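Long-range contact in KaiC-like domain-containing protein (Pyrococcus horikoshii, PDB 2EKD), which is of unknown function but is named KaiC-like and belongs to the P-loop NTPase clan, so it may be related to nucleotide-binding proteins: residues A67-G79 with I83-I97. Sequence-based numbering, arbitrary orientation.
Sequences APLENVQVIKMGG and IGRVIGRLNISKYVI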
ATOM      1  N   ALA F  67      18.672 -27.398  31.092  1.00 30.93           N
ATOM      2  CA  ALA F  67      19.690 -27.033  32.073  1.00 30.29           C
ATOM      3  C   ALA F  67      20.820 -26.263  31.366  1.00 29.72           C
ATOM      4  O   ALA F  67      21.341 -25.278  31.898  1.00 30.32           O
ATOM      5  CB  ALA F  67      20.235 -28.275  32.756  1.00 30.14           C
ATOM      6  N   PRO F  68      21.215 -26.701  30.157  1.00 28.30           N
ATOM      7  CA  PRO F  68      22.282 -26.004  29.430  1.00 28.36           C
ATOM      8  C   PRO F  68      21.941 -24.523  29.207  1.00 29.38           C
ATOM      9  O   PRO F  68      22.828 -23.675  29.132  1.00 30.24           O
ATOM     10  CB  PRO F  68      22.361 -26.765  28.108  1.00 28.93           C
ATOM     11  CG  PRO F  68      21.941 -28.144  28.482  1.00 30.01           C
ATOM     12  CD  PRO F  68      20.778 -27.901  29.419  1.00 28.79           C
ATOM     13  N   LEU F  69      20.651 -24.218  29.091  1.00 28.61           N
ATOM     14  CA  LEU F  69      20.227 -22.840  28.879  1.00 29.05           C
ATOM     15  C   LEU F  69      20.212 -22.062  30.190  1.00 29.93           C
ATOM     16  O   LEU F  69      20.351 -20.837  30.196  1.00 28.72           O
ATOM     17  CB  LEU F  69      18.835 -22.800  28.247  1.00 30.48           C
ATOM     18  CG  LEU F  69      18.652 -23.443  26.869  1.00 31.32           C
ATOM     19  CD1 LEU F  69      17.228 -23.180  26.399  1.00 34.16           C
ATOM     20  CD2 LEU F  69      19.645 -22.869  25.874  1.00 30.23           C
ATOM     21  N   GLU F  70      20.046 -22.778  31.299  1.00 30.29           N
ATOM     22  CA  GLU F  70      20.006 -22.149  32.616  1.00 32.11           C
ATOM     23  C   GLU F  70      21.397 -21.820  33.147  1.00 31.56           C
ATOM     24  O   GLU F  70      21.554 -20.927  33.977  1.00 30.66           O
ATOM     25  CB  GLU F  70      19.306 -23.066  33.621  1.00 33.48           C
ATOM     26  CG  GLU F  70      17.828 -23.266  33.387  1.00 36.20           C
ATOM     27  CD  GLU F  70      17.251 -24.324  34.306  1.00 39.67           C
ATOM     28  OE1 GLU F  70      17.585 -24.310  35.511  1.00 44.17           O
ATOM     29  OE2 GLU F  70      16.458 -25.164  33.832  1.00 41.13           O
ATOM     30  N   ASN F  71      22.406 -22.527  32.654  1.00 32.01           N
ATOM     31  CA  ASN F  71      23.765 -22.321  33.135  1.00 33.47           C
ATOM     32  C   ASN F  71      24.692 -21.451  32.295  1.00 32.46           C
ATOM     33  O   ASN F  71      25.877 -21.349  32.599  1.00 32.54           O
ATOM     34  CB  ASN F  71      24.425 -23.681  33.382  1.00 35.83           C
ATOM     35  CG  ASN F  71      23.678 -24.501  34.415  1.00 38.48           C
ATOM     36  OD1 ASN F  71      23.502 -24.069  35.558  1.00 42.58           O
ATOM     37  ND2 ASN F  71      23.230 -25.686  34.019  1.00 39.43           N
ATOM     38  N   VAL F  72      24.174 -20.818  31.246  1.00 30.82           N
ATOM     39  CA  VAL F  72      25.022 -19.957  30.432  1.00 29.68           C
ATOM     40  C   VAL F  72      24.947 -18.551  31.004  1.00 28.58           C
ATOM     41  O   VAL F  72      24.029 -18.238  31.757  1.00 28.13           O
ATOM     42  CB  VAL F  72      24.558 -19.921  28.961  1.00 31.21           C
ATOM     43  CG1 VAL F  72      24.561 -21.329  28.382  1.00 31.68           C
ATOM     44  CG2 VAL F  72      23.174 -19.293  28.863  1.00 31.39           C
ATOM     45  N   GLN F  73      25.911 -17.704  30.655  1.00 27.25           N
ATOM     46  CA  GLN F  73      25.915 -16.332  31.142  1.00 27.56           C
ATOM     47  C   GLN F  73      24.983 -15.489  30.269  1.00 26.83           C
ATOM     48  O   GLN F  73      24.897 -15.688  29.056  1.00 25.19           O
ATOM     49  CB  GLN F  73      27.336 -15.766  31.119  1.00 29.37           C
ATOM     50  CG  GLN F  73      28.357 -16.660  31.833  1.00 32.59           C
ATOM     51  CD  GLN F  73      29.741 -16.042  31.888  1.00 33.56           C
ATOM     52  OE1 GLN F  73      30.058 -15.282  32.804  1.00 37.30           O
ATOM     53  NE2 GLN F  73      30.567 -16.350  30.897  1.00 35.04           N
ATOM     54  N   VAL F  74      24.291 -14.544  30.894  1.00 26.21           N
ATOM     55  CA  VAL F  74      23.338 -13.703  30.188  1.00 24.75           C
ATOM     56  C   VAL F  74      23.439 -12.216  30.513  1.00 23.84           C
ATOM     57  O   VAL F  74      23.632 -11.828  31.663  1.00 23.97           O
ATOM     58  CB  VAL F  74      21.888 -14.169  30.494  1.00 25.27           C
ATOM     59  CG1 VAL F  74      20.879 -13.234  29.838  1.00 23.18           C
ATOM     60  CG2 VAL F  74      21.684 -15.598  30.010  1.00 23.24           C
ATOM     61  N   ILE F  75      23.316 -11.392  29.478  1.00 23.74           N
ATOM     62  CA  ILE F  75      23.328  -9.943  29.626  1.00 23.45           C
ATOM     63  C   ILE F  75      21.920  -9.512  29.229  1.00 25.26           C
ATOM     64  O   ILE F  75      21.552  -9.564  28.051  1.00 24.75           O
ATOM     65  CB  ILE F  75      24.337  -9.267  28.682  1.00 23.63           C
ATOM     66  CG1 ILE F  75      25.761  -9.691  29.047  1.00 22.63           C
ATOM     67  CG2 ILE F  75      24.197  -7.742  28.777  1.00 22.57           C
ATOM     68  CD1 ILE F  75      26.828  -9.037  28.193  1.00 23.26           C
ATOM     69  N   LYS F  76      21.126  -9.110  30.216  1.00 25.96           N
ATOM     70  CA  LYS F  76      19.753  -8.701  29.961  1.00 27.84           C
ATOM     71  C   LYS F  76      19.642  -7.253  29.522  1.00 28.25           C
ATOM     72  O   LYS F  76      20.295  -6.377  30.072  1.00 27.60           O
ATOM     73  CB  LYS F  76      18.884  -8.937  31.208  1.00 26.99           C
ATOM     74  CG  LYS F  76      18.657 -10.412  31.527  1.00 25.81           C
ATOM     75  CD  LYS F  76      17.672 -10.614  32.683  1.00 26.20           C
ATOM     76  CE  LYS F  76      16.256 -10.139  32.347  1.00 26.20           C
ATOM     77  NZ  LYS F  76      15.579 -11.000  31.328  1.00 26.15           N
HETATM   78  N   MSE F  77      18.816  -7.022  28.510  1.00 30.84           N
HETATM   79  CA  MSE F  77      18.580  -5.680  27.987  1.00 34.73           C
HETATM   80  C   MSE F  77      17.074  -5.467  28.150  1.00 33.45           C
HETATM   81  O   MSE F  77      16.281  -5.736  27.247  1.00 31.89           O
HETATM   82  CB  MSE F  77      19.027  -5.613  26.519  1.00 39.61           C
HETATM   83  CG  MSE F  77      20.443  -6.189  26.319  1.00 46.65           C
HETATM   84 SE   MSE F  77      21.126  -6.088  24.650  1.00 60.82          SE
HETATM   85  CE  MSE F  77      22.867  -6.374  24.971  1.00 53.56           C
ATOM     86  N   GLY F  78      16.694  -4.997  29.335  1.00 33.22           N
ATOM     87  CA  GLY F  78      15.291  -4.806  29.650  1.00 31.90           C
ATOM     88  C   GLY F  78      14.790  -6.171  30.086  1.00 32.51           C
ATOM     89  O   GLY F  78      15.594  -7.088  30.267  1.00 31.07           O
ATOM     90  N   GLY F  79      13.483  -6.325  30.258  1.00 33.50           N
ATOM     91  CA  GLY F  79      12.956  -7.617  30.656  1.00 35.02           C
ATOM     92  C   GLY F  79      12.701  -7.777  32.142  1.00 36.31           C
ATOM     93  O   GLY F  79      13.199  -7.007  32.960  1.00 35.97           O
ATOM     94  N   ILE F  83      16.467 -15.788  33.239  1.00 32.88           N
ATOM     95  CA  ILE F  83      16.808 -17.139  32.804  1.00 31.47           C
ATOM     96  C   ILE F  83      18.313 -17.154  32.565  1.00 31.50           C
ATOM     97  O   ILE F  83      18.845 -16.278  31.880  1.00 30.52           O
ATOM     98  CB  ILE F  83      16.091 -17.522  31.495  1.00 30.35           C
ATOM     99  CG1 ILE F  83      14.574 -17.537  31.712  1.00 30.99           C
ATOM    100  CG2 ILE F  83      16.572 -18.894  31.022  1.00 29.35           C
ATOM    101  CD1 ILE F  83      14.096 -18.607  32.692  1.00 28.33           C
ATOM    102  N   GLY F  84      18.993 -18.140  33.142  1.00 30.25           N
ATOM    103  CA  GLY F  84      20.433 -18.234  32.990  1.00 30.43           C
ATOM    104  C   GLY F  84      21.157 -17.431  34.055  1.00 30.09           C
ATOM    105  O   GLY F  84      20.525 -16.868  34.941  1.00 29.96           O
ATOM    106  N   ARG F  85      22.482 -17.377  33.971  1.00 30.66           N
ATOM    107  CA  ARG F  85      23.284 -16.634  34.939  1.00 29.40           C
ATOM    108  C   ARG F  85      23.430 -15.192  34.483  1.00 29.00           C
ATOM    109  O   ARG F  85      24.277 -14.882  33.645  1.00 27.70           O
ATOM    110  CB  ARG F  85      24.672 -17.269  35.077  1.00 29.94           C
ATOM    111  CG  ARG F  85      24.656 -18.712  35.547  1.00 32.96           C
ATOM    112  CD  ARG F  85      26.058 -19.309  35.543  1.00 35.75           C
ATOM    113  NE  ARG F  85      26.050 -20.730  35.878  1.00 37.25           N
ATOM    114  CZ  ARG F  85      27.125 -21.508  35.852  1.00 38.56           C
ATOM    115  NH1 ARG F  85      28.302 -21.005  35.506  1.00 40.98           N
ATOM    116  NH2 ARG F  85      27.024 -22.792  36.174  1.00 39.94           N
ATOM    117  N   VAL F  86      22.604 -14.310  35.035  1.00 28.93           N
ATOM    118  CA  VAL F  86      22.681 -12.904  34.644  1.00 30.10           C
ATOM    119  C   VAL F  86      23.948 -12.230  35.183  1.00 31.32           C
ATOM    120  O   VAL F  86      24.176 -12.135  36.381  1.00 32.99           O
ATOM    121  CB  VAL F  86      21.449 -12.193  35.201  1.00 28.50           C
ATOM    122  CG1 VAL F  86      21.521 -10.699  34.890  1.00 28.77           C
ATOM    123  CG2 VAL F  86      20.190 -12.775  34.584  1.00 27.29           C
ATOM    124  N   ILE F  87      24.809 -11.786  34.248  1.00 29.51           N
ATOM    125  CA  ILE F  87      26.028 -11.102  34.670  1.00 29.22           C
ATOM    126  C   ILE F  87      25.917  -9.585  34.511  1.00 30.15           C
ATOM    127  O   ILE F  87      26.824  -8.827  34.824  1.00 32.90           O
ATOM    128  CB  ILE F  87      27.199 -11.625  33.835  1.00 26.58           C
ATOM    129  CG1 ILE F  87      26.940 -11.379  32.345  1.00 26.91           C
ATOM    130  CG2 ILE F  87      27.356 -13.141  34.044  1.00 26.57           C
ATOM    131  CD1 ILE F  87      28.216 -11.482  31.508  1.00 25.98           C
ATOM    132  N   GLY F  88      24.766  -9.144  33.969  1.00 30.00           N
ATOM    133  CA  GLY F  88      24.586  -7.712  33.759  1.00 29.55           C
ATOM    134  C   GLY F  88      23.169  -7.380  33.288  1.00 31.12           C
ATOM    135  O   GLY F  88      22.479  -8.194  32.690  1.00 29.21           O
ATOM    136  N   ARG F  89      22.767  -6.147  33.574  1.00 31.05           N
ATOM    137  CA  ARG F  89      21.460  -5.643  33.179  1.00 33.11           C
ATOM    138  C   ARG F  89      21.673  -4.277  32.539  1.00 33.79           C
ATOM    139  O   ARG F  89      22.243  -3.376  33.152  1.00 35.56           O
ATOM    140  CB  ARG F  89      20.542  -5.522  34.400  1.00 32.50           C
ATOM    141  CG  ARG F  89      20.256  -6.849  35.088  1.00 33.17           C
ATOM    142  CD  ARG F  89      19.167  -6.721  36.156  1.00 33.69           C
ATOM    143  NE  ARG F  89      18.694  -8.032  36.604  1.00 32.82           N
ATOM    144  CZ  ARG F  89      19.438  -8.912  37.266  1.00 31.48           C
ATOM    145  NH1 ARG F  89      20.698  -8.624  37.568  1.00 32.02           N
ATOM    146  NH2 ARG F  89      18.925 -10.083  37.623  1.00 29.36           N
ATOM    147  N   LEU F  90      21.234  -4.131  31.297  1.00 33.98           N
ATOM    148  CA  LEU F  90      21.393  -2.872  30.587  1.00 35.37           C
ATOM    149  C   LEU F  90      20.060  -2.170  30.385  1.00 37.15           C
ATOM    150  O   LEU F  90      19.027  -2.811  30.181  1.00 37.02           O
ATOM    151  CB  LEU F  90      22.053  -3.107  29.231  1.00 33.26           C
ATOM    152  CG  LEU F  90      23.515  -3.544  29.221  1.00 33.38           C
ATOM    153  CD1 LEU F  90      23.907  -3.922  27.804  1.00 34.18           C
ATOM    154  CD2 LEU F  90      24.401  -2.415  29.749  1.00 32.24           C
ATOM    155  N   ASN F  91      20.093  -0.845  30.440  1.00 40.01           N
ATOM    156  CA  ASN F  91      18.896  -0.041  30.262  1.00 43.49           C
ATOM    157  C   ASN F  91      18.634   0.265  28.791  1.00 44.83           C
ATOM    158  O   ASN F  91      19.564   0.507  28.016  1.00 44.49           O
ATOM    159  CB  ASN F  91      19.022   1.269  31.041  1.00 44.32           C
ATOM    160  CG  ASN F  91      17.914   2.245  30.714  1.00 45.55           C
ATOM    161  OD1 ASN F  91      16.734   1.967  30.944  1.00 46.63           O
ATOM    162  ND2 ASN F  91      18.286   3.397  30.166  1.00 45.42           N
ATOM    163  N   ILE F  92      17.357   0.256  28.421  1.00 45.47           N
ATOM    164  CA  ILE F  92      16.941   0.543  27.056  1.00 47.81           C
ATOM    165  C   ILE F  92      16.282   1.916  26.970  1.00 49.73           C
ATOM    166  O   ILE F  92      15.149   2.095  27.417  1.00 49.57           O
ATOM    167  CB  ILE F  92      15.934  -0.511  26.551  1.00 47.12           C
ATOM    168  CG1 ILE F  92      16.593  -1.890  26.528  1.00 46.69           C
ATOM    169  CG2 ILE F  92      15.434  -0.130  25.163  1.00 47.66           C
ATOM    170  CD1 ILE F  92      15.646  -3.013  26.180  1.00 46.60           C
ATOM    171  N   SER F  93      16.995   2.880  26.396  1.00 52.09           N
ATOM    172  CA  SER F  93      16.472   4.236  26.239  1.00 55.14           C
ATOM    173  C   SER F  93      16.344   4.555  24.753  1.00 56.18           C
ATOM    174  O   SER F  93      17.315   4.445  24.001  1.00 55.84           O
ATOM    175  CB  SER F  93      17.402   5.250  26.913  1.00 56.78           C
ATOM    176  OG  SER F  93      18.704   5.209  26.353  1.00 59.76           O
ATOM    177  N   LYS F  94      15.146   4.955  24.337  1.00 58.13           N
ATOM    178  CA  LYS F  94      14.876   5.272  22.937  1.00 59.71           C
ATOM    179  C   LYS F  94      15.051   4.019  22.087  1.00 60.65           C
ATOM    180  O   LYS F  94      15.450   4.084  20.922  1.00 60.78           O
ATOM    181  CB  LYS F  94      15.811   6.384  22.445  1.00 60.80           C
ATOM    182  CG  LYS F  94      15.511   7.755  23.042  1.00 61.64           C
ATOM    183  CD  LYS F  94      14.245   8.366  22.438  1.00 63.04           C
ATOM    184  CE  LYS F  94      14.200   8.149  20.929  1.00 63.02           C
ATOM    185  NZ  LYS F  94      13.845   9.362  20.140  1.00 62.48           N
ATOM    186  N   TYR F  95      14.751   2.875  22.696  1.00 61.15           N
ATOM    187  CA  TYR F  95      14.842   1.582  22.034  1.00 61.67           C
ATOM    188  C   TYR F  95      16.255   1.242  21.574  1.00 62.01           C
ATOM    189  O   TYR F  95      16.449   0.658  20.508  1.00 61.62           O
ATOM    190  CB  TYR F  95      13.873   1.548  20.852  1.00 61.98           C
ATOM    191  CG  TYR F  95      12.481   1.987  21.240  1.00 62.99           C
ATOM    192  CD1 TYR F  95      11.760   1.298  22.216  1.00 63.93           C
ATOM    193  CD2 TYR F  95      11.900   3.114  20.666  1.00 63.63           C
ATOM    194  CE1 TYR F  95      10.494   1.723  22.612  1.00 64.29           C
ATOM    195  CE2 TYR F  95      10.633   3.549  21.054  1.00 64.57           C
ATOM    196  CZ  TYR F  95       9.938   2.850  22.029  1.00 64.41           C
ATOM    197  OH  TYR F  95       8.690   3.279  22.420  1.00 65.92           O
ATOM    198  N   VAL F  96      17.238   1.604  22.392  1.00 62.50           N
ATOM    199  CA  VAL F  96      18.636   1.330  22.085  1.00 63.28           C
ATOM    200  C   VAL F  96      19.434   1.202  23.384  1.00 64.49           C
ATOM    201  O   VAL F  96      18.972   1.607  24.451  1.00 64.68           O
ATOM    202  CB  VAL F  96      19.252   2.454  21.213  1.00 62.39           C
ATOM    203  CG1 VAL F  96      19.415   3.721  22.031  1.00 61.41           C
ATOM    204  CG2 VAL F  96      20.584   2.002  20.642  1.00 62.33           C
ATOM    205  N   ILE F  97      20.629   0.627  23.287  1.00 65.68           N
ATOM    206  CA  ILE F  97      21.488   0.447  24.450  1.00 66.98           C
ATOM    207  C   ILE F  97      22.766   1.270  24.334  1.00 67.59           C
ATOM    208  O   ILE F  97      23.326   1.423  23.249  1.00 67.60           O
ATOM    209  CB  ILE F  97      21.873  -1.050  24.644  1.00 67.08           C
ATOM    210  CG1 ILE F  97      20.720  -1.814  25.300  1.00 67.61           C
ATOM    211  CG2 ILE F  97      23.126  -1.171  25.496  1.00 66.83           C
ATOM    212  CD1 ILE F  97      19.480  -1.931  24.442  1.00 68.97           C
TER
HETATM  213  O   HOH W   1      17.680 -13.638  31.294  1.00 29.53           O
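Ile-83 lays its backbone O against CG2 of Val-74, 3.5 Å away, while its N donates to a water that also weakly joins Lys-76 NZ. Gly-84 passes so close to the end of helix 67-70 that its CA meets Glu-70 O at 3.1 Å, a CA-H...O contact. Arg-85 starts the strand pairing, its N donating to Val-72 O (2.8 Å); its extended side chain reaches back over the turn, with Asn-71 O lying over one guanidinium face. On the opposite face, Val-86 CG2 packs on Lys-76 CD (3.8 Å), part of a buried chain whose NZ bonds to Lys-81 O and forms salt bridges with Asp-47 and Asp-50. Strand 85-90 forms one edge of the mixed alpha/beta sheet within this chain, parallel to 73-77 and reached by a helix-free crossover, consistent with the P-loop NTPase clan. Ile-87 is its extra residue, a beta bulge: the N donates to Val-74 O (2.8 Å), and chi1 of 59° tucks CG1 between backbone N and carbonyl carbon, against Ile-75 CG1 (3.9 Å). With an alanine here, a gap would probably open beside Ile-75 CG1. Gly-88 O takes up Lys-76 N, restoring the pairing past the bulge. Leu-90 N donates almost straight to Lys-76 O (2.7 Å, 169°), and its CD1 lies alongside Met-77 CE (3.9 Å); Leu-90 also touches helix 99-105. Farther on, Ile-92 CD1 comes loosely to Met-77 CB.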